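Local coordinates for protein L-serine ammonia-lyase (Rhizomucor miehei CAU432, PDB 5C3U) that binds pyridoxal-5'-phosphate and belongs to a family of enzymes that depend on this cofactor, at residues V131-L136 against G141-S146; T158-L163 against M190-A195; D260-D265 against A285-Y290. One frame throughout, in Å; residues are numbered along the deposited sequence.

Contact 1. Residues V131-L136 against G141-S146; sequences VHARKL and GIYVPS
Helix 126-134 and strand 141-143 approach each other at Arg134 and Tyr143, whose CA atoms lie 6.8 Å apart; no hydrogen bond crosses between the two segments, and the touching atoms are those of the Ala133, Arg134 and Tyr143 side chains. The phenol ring of Tyr143 is the centre of it. Its CG stands anti to the backbone N (chi1 -165°), which carries the ring from the strand toward the helix. There the side chain of Arg134 crosses it at about a right angle. Arg134 CG lies 4.0 Å from the ring centroid and only 11° off the ring normal, a CH-pi contact squarely over the face. Extended from CG to NE, the arginine then runs on so that its guanidinium overhangs the CD2-CE2 rim, its plane 36° from that of the ring. NH1 of Arg134 approaches Tyr143 CE2 to 3.6 Å, while Arg134 NH2 is 3.6 Å from Tyr143 CD2. At the ring's edge, close to its plane, Ala133 CB meets Tyr143 CE1 at 3.6 Å, so a methyl group and an aliphatic chain limit the ring from two directions. Both polar ends are engaged: Arg134 NH1 forms a salt bridge with Glu130, one helical turn earlier, and Tyr143 OH is hydrogen-bonded to Ser77 OG and Gly76 N. Helix 126-134 links two parallel strands of the four-stranded sheet, a beta-alpha-beta crossover from strand 118-121 at one edge to strand 141-143 at the other. Ala133 also packs on Val99 of strand 95-100, and Tyr143 on Val74 of the adjoining strand 72-75.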
# COMPACT_ATOMS: atom_id res chain seq x y z
N VAL A 131 4.90 -17.77 -5.75
CA VAL A 131 4.79 -18.91 -6.66
C VAL A 131 4.76 -20.20 -5.85
O VAL A 131 3.91 -21.05 -6.07
CB VAL A 131 5.89 -18.91 -7.75
CG1 VAL A 131 6.07 -20.30 -8.36
CG2 VAL A 131 5.56 -17.89 -8.84
N HIS A 132 5.66 -20.29 -4.87
CA HIS A 132 5.71 -21.43 -3.97
C HIS A 132 4.48 -21.55 -3.11
O HIS A 132 3.86 -22.62 -3.05
CB HIS A 132 6.94 -21.34 -3.09
CG HIS A 132 7.22 -22.61 -2.33
ND1 HIS A 132 7.59 -23.75 -2.93
CD2 HIS A 132 7.18 -22.88 -0.96
CE1 HIS A 132 7.77 -24.71 -2.00
NE2 HIS A 132 7.52 -24.17 -0.80
N ALA A 133 4.08 -20.46 -2.47
CA ALA A 133 2.85 -20.46 -1.65
C ALA A 133 1.64 -20.96 -2.43
O ALA A 133 0.82 -21.71 -1.90
CB ALA A 133 2.57 -19.09 -1.05
N ARG A 134 1.51 -20.56 -3.69
CA ARG A 134 0.36 -20.98 -4.48
C ARG A 134 0.24 -22.48 -4.64
O ARG A 134 -0.88 -23.00 -4.68
CB ARG A 134 0.33 -20.28 -5.84
CG ARG A 134 -0.11 -18.83 -5.72
CD ARG A 134 -0.25 -18.16 -7.09
NE ARG A 134 -0.64 -16.76 -6.93
CZ ARG A 134 -1.90 -16.36 -6.74
NH1 ARG A 134 -2.16 -15.06 -6.59
NH2 ARG A 134 -2.87 -17.25 -6.68
N LYS A 135 1.37 -23.17 -4.66
CA LYS A 135 1.40 -24.64 -4.77
C LYS A 135 1.09 -25.36 -3.44
O LYS A 135 1.06 -26.59 -3.40
CB LYS A 135 2.76 -25.15 -5.26
CG LYS A 135 3.49 -24.30 -6.28
CD LYS A 135 3.04 -24.55 -7.71
CE LYS A 135 4.15 -24.16 -8.68
NZ LYS A 135 3.58 -23.77 -10.01
N LEU A 136 0.87 -24.60 -2.36
CA LEU A 136 0.61 -25.20 -1.04
C LEU A 136 -0.86 -25.22 -0.67
O LEU A 136 -1.22 -25.65 0.43
CB LEU A 136 1.38 -24.45 0.05
CG LEU A 136 2.89 -24.35 -0.13
CD1 LEU A 136 3.52 -23.76 1.13
CD2 LEU A 136 3.48 -25.73 -0.42
N GLY A 141 -7.95 -24.85 1.59
CA GLY A 141 -7.06 -23.70 1.72
C GLY A 141 -7.55 -22.58 0.84
O GLY A 141 -8.19 -22.81 -0.17
N ILE A 142 -7.23 -21.34 1.22
CA ILE A 142 -7.63 -20.20 0.42
C ILE A 142 -6.40 -19.31 0.28
O ILE A 142 -5.82 -18.89 1.28
CB ILE A 142 -8.81 -19.42 1.06
CG1 ILE A 142 -9.04 -18.08 0.39
CG2 ILE A 142 -8.60 -19.21 2.53
CD1 ILE A 142 -9.61 -18.19 -1.01
N TYR A 143 -6.00 -19.07 -0.97
CA TYR A 143 -4.89 -18.17 -1.24
C TYR A 143 -5.34 -16.71 -1.08
O TYR A 143 -6.41 -16.32 -1.56
CB TYR A 143 -4.26 -18.38 -2.64
CG TYR A 143 -2.94 -17.68 -2.67
CD1 TYR A 143 -1.83 -18.26 -2.05
CD2 TYR A 143 -2.83 -16.37 -3.17
CE1 TYR A 143 -0.62 -17.61 -1.99
CE2 TYR A 143 -1.60 -15.70 -3.13
CZ TYR A 143 -0.51 -16.33 -2.52
OH TYR A 143 0.72 -15.70 -2.42
N VAL A 144 -4.52 -15.91 -0.40
CA VAL A 144 -4.84 -14.50 -0.17
C VAL A 144 -3.97 -13.64 -1.07
O VAL A 144 -2.76 -13.53 -0.87
CB VAL A 144 -4.62 -14.08 1.30
CG1 VAL A 144 -5.08 -12.64 1.50
CG2 VAL A 144 -5.40 -14.99 2.23
N PRO A 145 -4.58 -13.06 -2.12
CA PRO A 145 -3.74 -12.23 -2.98
C PRO A 145 -3.45 -10.87 -2.31
O PRO A 145 -4.08 -10.54 -1.32
CB PRO A 145 -4.60 -12.05 -4.23
CG PRO A 145 -6.01 -12.25 -3.79
CD PRO A 145 -6.01 -12.94 -2.43
N SER A 146 -2.49 -10.11 -2.84
CA SER A 146 -2.16 -8.84 -2.21
C SER A 146 -3.09 -7.71 -2.68
O SER A 146 -3.30 -6.74 -1.95
CB SER A 146 -0.69 -8.48 -2.50
OG SER A 146 -0.53 -8.26 -3.90

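Contact 2. Residues T158-L163 against M190-A195; sequences TIVQEL and MGLQEA
Val160 covers one face of the flat peptide group that joins Gly191 to Leu192: its CG1 stands almost directly above the carbonyl carbon, 3.6 Å from Gly191 C and equally 3.6 Å from Gly191 O. Val160 CB lies over the same face, 3.9 Å from Gly191 C. At the edge of this group the carbonyl oxygen accepts the helix bond from Ala195 N at 2.9 Å; the valine meets it through van der Waals contact. With no side chain on Gly191, the backbones come very near, and the CA atoms of Val160 and Gly191 are 5.3 Å apart. The valine rotamer places CG1 anti to the backbone N (chi1 175°), the branch that meets the second helix. From there it touches Leu192 CD2 at 3.8 Å and Ala195 CB at 4.2 Å, two methyl groups that approach it from directions about a right angle apart. Both helices flank the sheet of an alpha/beta domain: helix 183-194 connects the adjacent parallel strands 174-178 and 202-207 in a beta-alpha-beta crossover, and helix 150-166 precedes the first of them. Leu163 and Leu192, one from each helix, both pack on Ile175 beneath the contact. Lys164 NZ of helix 150-166 donates to Ala195 O, a polar link between the two helices; Glu162 points elsewhere, forming salt bridges with Lys41 and Arg54.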
# COMPACT_ATOMS: atom_id res chain seq x y z
N THR A 158 -12.73 1.80 2.49
CA THR A 158 -13.05 2.37 3.79
C THR A 158 -12.17 3.59 4.11
O THR A 158 -12.57 4.47 4.88
CB THR A 158 -12.97 1.32 4.94
OG1 THR A 158 -11.63 0.82 5.06
CG2 THR A 158 -13.94 0.16 4.71
N ILE A 159 -10.97 3.66 3.54
CA ILE A 159 -10.10 4.82 3.77
C ILE A 159 -10.77 6.16 3.36
O ILE A 159 -10.56 7.20 4.02
CB ILE A 159 -8.71 4.62 3.12
CG1 ILE A 159 -7.63 5.41 3.89
CG2 ILE A 159 -8.75 4.90 1.61
CD1 ILE A 159 -6.21 5.06 3.49
N VAL A 160 -11.62 6.12 2.33
CA VAL A 160 -12.19 7.36 1.79
C VAL A 160 -13.36 7.85 2.64
O VAL A 160 -13.50 9.05 2.89
CB VAL A 160 -12.54 7.24 0.30
CG1 VAL A 160 -13.25 8.50 -0.18
CG2 VAL A 160 -11.27 6.99 -0.50
N GLN A 161 -14.17 6.90 3.12
CA GLN A 161 -15.25 7.19 4.07
C GLN A 161 -14.70 7.90 5.31
O GLN A 161 -15.27 8.89 5.77
CB GLN A 161 -15.99 5.90 4.45
N GLU A 162 -13.56 7.42 5.82
CA GLU A 162 -12.86 8.10 6.90
C GLU A 162 -12.39 9.51 6.51
O GLU A 162 -12.62 10.47 7.25
CB GLU A 162 -11.67 7.27 7.39
CG GLU A 162 -12.03 6.15 8.36
CD GLU A 162 -10.86 5.24 8.69
OE1 GLU A 162 -11.08 4.00 8.77
OE2 GLU A 162 -9.72 5.74 8.89
N LEU A 163 -11.75 9.61 5.34
CA LEU A 163 -11.21 10.88 4.86
C LEU A 163 -12.28 11.96 4.73
O LEU A 163 -12.04 13.12 5.08
CB LEU A 163 -10.52 10.71 3.51
CG LEU A 163 -9.12 10.09 3.46
CD1 LEU A 163 -8.61 10.24 2.03
CD2 LEU A 163 -8.17 10.76 4.44
N MET A 190 -12.93 3.80 -6.07
CA MET A 190 -14.29 3.34 -5.76
C MET A 190 -14.91 4.07 -4.57
O MET A 190 -16.08 4.46 -4.62
CB MET A 190 -14.32 1.82 -5.55
CG MET A 190 -14.14 1.06 -6.85
SD MET A 190 -13.80 -0.70 -6.64
CE MET A 190 -14.86 -1.33 -7.94
N GLY A 191 -14.12 4.27 -3.51
CA GLY A 191 -14.53 5.10 -2.38
C GLY A 191 -14.89 6.53 -2.76
O GLY A 191 -15.88 7.08 -2.25
N LEU A 192 -14.11 7.12 -3.67
CA LEU A 192 -14.36 8.50 -4.12
C LEU A 192 -15.67 8.60 -4.90
O LEU A 192 -16.43 9.56 -4.74
CB LEU A 192 -13.18 9.02 -4.97
CG LEU A 192 -11.87 9.32 -4.22
CD1 LEU A 192 -10.78 9.66 -5.22
CD2 LEU A 192 -12.03 10.45 -3.22
N GLN A 193 -15.96 7.61 -5.73
CA GLN A 193 -17.25 7.56 -6.43
C GLN A 193 -18.43 7.41 -5.46
O GLN A 193 -19.43 8.11 -5.59
CB GLN A 193 -17.23 6.50 -7.54
CG GLN A 193 -16.19 6.81 -8.61
CD GLN A 193 -16.06 5.73 -9.67
OE1 GLN A 193 -16.59 4.62 -9.52
NE2 GLN A 193 -15.34 6.04 -10.75
N GLU A 194 -18.29 6.53 -4.47
CA GLU A 194 -19.31 6.37 -3.43
C GLU A 194 -19.54 7.62 -2.57
O GLU A 194 -20.66 7.87 -2.14
CB GLU A 194 -18.99 5.16 -2.53
N ALA A 195 -18.47 8.39 -2.33
CA ALA A 195 -18.52 9.63 -1.53
C ALA A 195 -19.02 10.85 -2.32
O ALA A 195 -19.13 11.94 -1.77
CB ALA A 195 -17.15 9.93 -0.96

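Contact 3. Residues D260-D265 against A285-Y290; sequences DAMAAD and ALSLCY
Ser287 of helix 280-290 faces Met262 of helix 260-274, and the carbonyl just before the serine, Leu286 O, is gripped twice: Cys289 N donates at 3.0 Å and Tyr290 N at 3.1 Å to this one atom. The first of these bonds spans three residues and the second four, so a 3-10-like bond sits beside the regular alpha-helical one on a shared acceptor. No hydrogen bond crosses the interface; the evidence for contact is steric. Ser287 CB points at the opposing backbone and comes within 3.5 Å of Met262 O and 4.4 Å of Ala263 N. With Ala263 and Ser287 the small residues at closest approach, their CA atoms are 5.8 Å apart. The hydroxyl is turned back to its own helix: chi1 of 82° sets OG between the backbone N and the carbonyl carbon, where it hydrogen-bonds Ala284 O, one turn earlier. Its outer side meets methionine carbon instead. The Met262 chain bends at chi3 (68°) and so brings CE alongside the serine, 4.0 Å from Ser287 OG, while Met262 CB is 4.1 Å from the same oxygen. This buried hydroxyl thus has a polar partner within its own helix and apolar cover from the other. Further along, Ser287 and Tyr290 also touch Ala266, and Tyr290 OH is hydrogen-bonded to Asp273 OD2, extending the pairing down helix 260-274. Ala285, Leu288 and Cys289 rest on Ile176 of strand 174-178, which puts helix 280-290 against the six-stranded sheet; helix 260-274 packs against helix 280-290, and its Ala264 touches Tyr325 and Tyr329 of helix 319-329.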
# COMPACT_ATOMS: atom_id res chain seq x y z
N ASP A 260 14.19 5.62 -6.92
CA ASP A 260 14.50 5.02 -5.60
C ASP A 260 15.15 6.05 -4.68
O ASP A 260 14.88 6.06 -3.47
CB ASP A 260 15.37 3.79 -5.77
CG ASP A 260 14.55 2.52 -6.04
OD1 ASP A 260 13.31 2.62 -6.23
OD2 ASP A 260 15.13 1.42 -6.05
N ALA A 261 16.00 6.92 -5.24
CA ALA A 261 16.66 7.95 -4.44
C ALA A 261 15.65 8.94 -3.84
O ALA A 261 15.78 9.32 -2.68
CB ALA A 261 17.74 8.69 -5.23
N MET A 262 14.64 9.32 -4.62
CA MET A 262 13.59 10.20 -4.09
C MET A 262 12.80 9.51 -2.99
O MET A 262 12.51 10.12 -1.95
CB MET A 262 12.63 10.63 -5.20
CG MET A 262 13.23 11.65 -6.13
SD MET A 262 12.28 11.81 -7.67
CE MET A 262 10.79 12.54 -7.05
N ALA A 263 12.44 8.24 -3.21
CA ALA A 263 11.67 7.49 -2.22
C ALA A 263 12.49 7.32 -0.94
O ALA A 263 11.95 7.45 0.16
CB ALA A 263 11.24 6.13 -2.78
N ALA A 264 13.78 7.05 -1.08
CA ALA A 264 14.64 6.83 0.08
C ALA A 264 14.80 8.13 0.88
O ALA A 264 14.81 8.14 2.14
CB ALA A 264 16.01 6.33 -0.37
N ASP A 265 14.96 9.22 0.17
CA ASP A 265 15.11 10.51 0.84
C ASP A 265 13.83 10.84 1.61
O ASP A 265 13.88 11.39 2.72
CB ASP A 265 15.46 11.61 -0.15
CG ASP A 265 16.06 12.82 0.53
OD1 ASP A 265 16.96 12.66 1.38
OD2 ASP A 265 15.63 13.94 0.23
N ALA A 285 5.14 8.09 -2.22
CA ALA A 285 4.06 9.08 -2.20
C ALA A 285 4.48 10.37 -1.50
O ALA A 285 4.21 11.45 -1.99
CB ALA A 285 2.81 8.51 -1.55
N LEU A 286 5.17 10.23 -0.36
CA LEU A 286 5.68 11.39 0.37
C LEU A 286 6.66 12.23 -0.44
O LEU A 286 6.77 13.46 -0.25
CB LEU A 286 6.35 10.91 1.68
CG LEU A 286 5.40 10.44 2.79
CD1 LEU A 286 6.10 9.61 3.86
CD2 LEU A 286 4.75 11.64 3.47
N SER A 287 7.37 11.58 -1.36
CA SER A 287 8.42 12.25 -2.13
C SER A 287 7.87 13.36 -3.03
O SER A 287 8.57 14.34 -3.30
CB SER A 287 9.29 11.25 -2.92
OG SER A 287 8.69 10.86 -4.13
N LEU A 288 6.61 13.25 -3.43
CA LEU A 288 6.01 14.31 -4.24
C LEU A 288 5.92 15.61 -3.44
O LEU A 288 6.04 16.70 -4.00
CB LEU A 288 4.64 13.92 -4.79
CG LEU A 288 4.61 12.71 -5.73
CD1 LEU A 288 3.26 12.69 -6.41
CD2 LEU A 288 5.72 12.76 -6.77
N CYS A 289 5.73 15.49 -2.13
CA CYS A 289 5.66 16.67 -1.28
C CYS A 289 7.04 17.22 -0.94
O CYS A 289 7.29 18.43 -1.09
CB CYS A 289 4.86 16.37 -0.01
SG CYS A 289 3.14 16.03 -0.41
N TYR A 290 7.93 16.33 -0.52
CA TYR A 290 9.28 16.72 -0.12
C TYR A 290 10.08 17.34 -1.26
O TYR A 290 10.87 18.26 -1.04
CB TYR A 290 10.02 15.53 0.48
CG TYR A 290 9.63 15.26 1.92
CD1 TYR A 290 9.76 16.26 2.89
CD2 TYR A 290 9.17 13.99 2.32
CE1 TYR A 290 9.43 16.01 4.21
CE2 TYR A 290 8.83 13.74 3.64
CZ TYR A 290 8.97 14.76 4.58
OH TYR A 290 8.67 14.57 5.91

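Overall arrangement
The three contacts follow one another along the chain, each closing before the next opens, and none touches another: their centres are about 29 Å (1 and 2), about 32 Å (1 and 3) and about 25 Å (2 and 3) apart. Contact 1 belongs to the four-stranded parallel sheet, contacts 2 and 3 to the helices around the six-stranded mixed sheet. Strand 174-178 relates the latter two: Ile175 packs beneath contact 2 and its neighbour Ile176 beneath contact 3, consistent with opposite faces of that sheet. Arg134, Val160 and Ala263 have side chains about 12, 13 and 11 Å from pyridoxal-5'-phosphate, so none touches the cofactor, and the contacts pack the fold some distance from it.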